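Local coordinates for NADH-rubredoxin oxidoreductase (Clostridium acetobutylicum, PDB 3KLJ), which catalyses the NADH-dependent reduction of rubredoxin through a bound FAD, in an electron-transfer chain that scavenges dioxygen, at residues S112-N117 with S129-D134. Residues are numbered along the deposited sequence; the frame is centred on the assembly and turned at random.
Sequences SGSIAN and SLYSYD. With FAD (flavin-adenine dinucleotide), chain B.
Tyr131 reaches across to the start of strand 114-116, and its phenolic oxygen makes the hydrogen bond between the two segments. The backbone N of Ser114 donates to Tyr131 OH at 2.9 Å, a markedly bent bond with an N-H...O angle of 139°. The same hydroxyl donates to the FAD diphosphate, with Tyr131 OH only 2.5 Å from FAD O1A, which lies at the ring edge and in its plane. One oxygen thus bridges protein backbone and cofactor. With CG anti to the backbone N (chi1 -164°), the ring extends from its own loop toward the strand.

Ser114 meets this ring in two ways. Its carbonyl O sits over one face, 3.2 Å from Tyr131 CZ, while its CB packs at 3.2 Å from Tyr131 OH. The Ser114 hydroxyl does not bond to the tyrosine; it is hydrogen-bonded to Asp265, itself an FAD ligand. Val229, on the strand paired antiparallel with 114-116, also touches both Ser114 and Tyr131. Farther along, Ala116 directs its methyl group at the other segment and meets Ser129 in a loose contact, CB to OG 4.0 Å.

Gly113 runs close beside the diphosphate, its CA 3.1 Å from FAD O3P. Leu130 instead reaches the flavin end, where its CD2 lies 3.8 Å from the C7M methyl.

The contact joins two pieces of chain near the boundary between the FAD- and NADH-binding domains of this glutathione-reductase-type fold. Because Tyr131 OH accepts from an amide while donating to a phosphate oxygen, the two bonds probably restrain the hydroxyl and hold the end of the ring in place, and the amide probably polarises the hydroxyl, strengthening its hold on the negatively charged diphosphate.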
loop_
_atom_site.group_PDB
_atom_site.type_symbol
_atom_site.label_atom_id
_atom_site.label_comp_id
_atom_site.label_asym_id
_atom_site.label_seq_id
_atom_site.Cartn_x
_atom_site.Cartn_y
_atom_site.Cartn_z
ATOM N N SER A 112 4.518 -11.968 3.005
ATOM C CA SER A 112 3.454 -12.375 2.080
ATOM C C SER A 112 2.535 -11.222 1.663
ATOM O O SER A 112 1.530 -11.445 0.995
ATOM C CB SER A 112 2.626 -13.492 2.709
ATOM O OG SER A 112 2.161 -13.080 3.986
ATOM N N GLY A 113 2.881 -9.996 2.051
ATOM C CA GLY A 113 2.169 -8.812 1.569
ATOM C C GLY A 113 0.670 -8.741 1.839
ATOM O O GLY A 113 0.195 -9.139 2.909
ATOM N N SER A 114 -0.071 -8.214 0.868
ATOM C CA SER A 114 -1.492 -7.941 1.045
ATOM C C SER A 114 -2.377 -8.644 0.021
ATOM O O SER A 114 -1.898 -9.162 -0.983
ATOM C CB SER A 114 -1.757 -6.425 0.978
ATOM O OG SER A 114 -1.061 -5.743 2.004
ATOM N N ILE A 115 -3.678 -8.617 0.293
ATOM C CA ILE A 115 -4.689 -9.139 -0.602
ATOM C C ILE A 115 -5.815 -8.096 -0.720
ATOM O O ILE A 115 -6.258 -7.533 0.281
ATOM C CB ILE A 115 -5.213 -10.537 -0.155
ATOM C CG1 ILE A 115 -6.163 -11.124 -1.215
ATOM C CG2 ILE A 115 -5.860 -10.486 1.248
ATOM C CD1 ILE A 115 -6.298 -12.663 -1.160
ATOM N N ALA A 116 -6.243 -7.833 -1.950
ATOM C CA ALA A 116 -7.291 -6.853 -2.212
ATOM C C ALA A 116 -8.606 -7.266 -1.555
ATOM O O ALA A 116 -8.982 -8.444 -1.598
ATOM C CB ALA A 116 -7.478 -6.670 -3.704
ATOM N N ASN A 117 -9.276 -6.302 -0.924
ATOM C CA ASN A 117 -10.625 -6.506 -0.417
ATOM C C ASN A 117 -11.580 -6.777 -1.573
ATOM O O ASN A 117 -11.576 -6.064 -2.575
ATOM C CB ASN A 117 -11.120 -5.286 0.359
ATOM C CG ASN A 117 -10.325 -5.031 1.626
ATOM O OD1 ASN A 117 -9.922 -5.959 2.332
ATOM N ND2 ASN A 117 -10.098 -3.757 1.922
ATOM N N SER A 129 -9.586 -6.178 -9.841
ATOM C CA SER A 129 -8.819 -5.267 -9.001
ATOM C C SER A 129 -7.367 -5.282 -9.410
ATOM O O SER A 129 -6.905 -6.209 -10.067
ATOM C CB SER A 129 -8.975 -5.561 -7.506
ATOM O OG SER A 129 -9.226 -6.914 -7.253
ATOM N N LEU A 130 -6.663 -4.227 -9.033
ATOM C CA LEU A 130 -5.277 -4.088 -9.385
ATOM C C LEU A 130 -4.425 -4.350 -8.151
ATOM O O LEU A 130 -4.333 -3.504 -7.251
ATOM C CB LEU A 130 -5.015 -2.687 -9.951
ATOM C CG LEU A 130 -3.581 -2.328 -10.341
ATOM C CD1 LEU A 130 -3.059 -3.305 -11.396
ATOM C CD2 LEU A 130 -3.505 -0.883 -10.835
ATOM N N TYR A 131 -3.829 -5.532 -8.110
ATOM C CA TYR A 131 -2.821 -5.847 -7.111
ATOM C C TYR A 131 -1.539 -6.331 -7.783
ATOM O O TYR A 131 -0.450 -5.853 -7.458
ATOM C CB TYR A 131 -3.307 -6.881 -6.080
ATOM C CG TYR A 131 -2.401 -6.871 -4.869
ATOM C CD1 TYR A 131 -2.572 -5.915 -3.869
ATOM C CD2 TYR A 131 -1.332 -7.766 -4.756
ATOM C CE1 TYR A 131 -1.722 -5.856 -2.777
ATOM C CE2 TYR A 131 -0.475 -7.717 -3.666
ATOM C CZ TYR A 131 -0.680 -6.749 -2.679
ATOM O OH TYR A 131 0.142 -6.679 -1.576
ATOM N N SER A 132 -1.690 -7.258 -8.730
ATOM C CA SER A 132 -0.564 -7.973 -9.334
ATOM C C SER A 132 -0.294 -7.560 -10.773
ATOM O O SER A 132 -1.123 -6.906 -11.406
ATOM C CB SER A 132 -0.842 -9.465 -9.308
ATOM O OG SER A 132 -1.895 -9.763 -10.201
ATOM N N TYR A 133 0.862 -7.959 -11.296
ATOM C CA TYR A 133 1.173 -7.708 -12.708
ATOM C C TYR A 133 0.137 -8.355 -13.630
ATOM O O TYR A 133 -0.275 -7.751 -14.616
ATOM C CB TYR A 133 2.583 -8.181 -13.056
ATOM C CG TYR A 133 2.936 -8.001 -14.519
ATOM C CD1 TYR A 133 3.235 -6.736 -15.035
ATOM C CD2 TYR A 133 2.956 -9.094 -15.394
ATOM C CE1 TYR A 133 3.552 -6.563 -16.388
ATOM C CE2 TYR A 133 3.274 -8.928 -16.754
ATOM C CZ TYR A 133 3.569 -7.663 -17.235
ATOM O OH TYR A 133 3.890 -7.484 -18.564
ATOM N N ASP A 134 -0.283 -9.579 -13.303
ATOM C CA ASP A 134 -1.329 -10.260 -14.079
ATOM C C ASP A 134 -2.664 -9.506 -14.028
ATOM O O ASP A 134 -3.392 -9.473 -15.019
ATOM C CB ASP A 134 -1.493 -11.715 -13.630
ATOM C CG ASP A 134 -0.385 -12.628 -14.160
ATOM O OD1 ASP A 134 0.358 -12.233 -15.083
ATOM O OD2 ASP A 134 -0.250 -13.755 -13.647
HETATM P PA FAD B . 3.863 -7.634 -1.763
HETATM O O1A FAD B . 2.378 -7.873 -1.823
HETATM O O2A FAD B . 4.325 -6.572 -2.731
HETATM O O5B FAD B . 4.636 -9.003 -2.041
HETATM C C5B FAD B . 4.272 -10.193 -1.365
HETATM C C4B FAD B . 4.463 -11.385 -2.304
HETATM O O4B FAD B . 4.218 -12.598 -1.593
HETATM C C3B FAD B . 3.466 -11.345 -3.458
HETATM O O3B FAD B . 4.165 -11.503 -4.682
HETATM C C2B FAD B . 2.523 -12.507 -3.208
HETATM O O2B FAD B . 2.118 -13.142 -4.400
HETATM C C1B FAD B . 3.376 -13.441 -2.362
HETATM N N9A FAD B . 2.591 -14.340 -1.496
HETATM C C8A FAD B . 1.406 -14.070 -0.865
HETATM N N7A FAD B . 1.029 -15.168 -0.169
HETATM C C5A FAD B . 1.956 -16.133 -0.338
HETATM C C6A FAD B . 2.052 -17.440 0.142
HETATM N N6A FAD B . 0.991 -18.030 0.694
HETATM N N1A FAD B . 3.145 -18.206 -0.224
HETATM C C2A FAD B . 4.126 -17.690 -1.049
HETATM N N3A FAD B . 4.017 -16.399 -1.529
HETATM C C4A FAD B . 2.947 -15.627 -1.174
HETATM N N1 FAD B . 3.050 1.983 -1.745
HETATM C C2 FAD B . 3.595 3.233 -1.539
HETATM O O2 FAD B . 4.283 3.432 -0.552
HETATM N N3 FAD B . 3.398 4.252 -2.448
HETATM C C4 FAD B . 2.634 4.030 -3.569
HETATM O O4 FAD B . 2.464 4.966 -4.355
HETATM C C4X FAD B . 2.059 2.769 -3.787
HETATM N N5 FAD B . 1.292 2.517 -4.914
HETATM C C5X FAD B . 0.735 1.269 -5.123
HETATM C C6 FAD B . -0.044 1.024 -6.262
HETATM C C7 FAD B . -0.592 -0.252 -6.466
HETATM C C7M FAD B . -1.429 -0.521 -7.682
HETATM C C8 FAD B . -0.374 -1.267 -5.533
HETATM C C8M FAD B . -0.958 -2.645 -5.723
HETATM C C9 FAD B . 0.394 -1.013 -4.403
HETATM C C9A FAD B . 0.955 0.250 -4.196
HETATM N N10 FAD B . 1.732 0.495 -3.065
HETATM C C10 FAD B . 2.281 1.746 -2.863
HETATM C "C1'" FAD B . 1.950 -0.585 -2.057
HETATM C "C2'" FAD B . 3.282 -1.284 -2.225
HETATM O "O2'" FAD B . 3.275 -1.961 -3.466
HETATM C "C3'" FAD B . 3.418 -2.268 -1.081
HETATM O "O3'" FAD B . 3.532 -1.560 0.140
HETATM C "C4'" FAD B . 4.623 -3.183 -1.217
HETATM O "O4'" FAD B . 4.576 -3.889 -2.450
HETATM C "C5'" FAD B . 4.587 -4.196 -0.080
HETATM O "O5'" FAD B . 5.592 -5.144 -0.333
HETATM P P FAD B . 5.512 -6.576 0.352
HETATM O O1P FAD B . 6.745 -7.372 -0.044
HETATM O O2P FAD B . 5.301 -6.460 1.841
HETATM O O3P FAD B . 4.168 -7.256 -0.229
#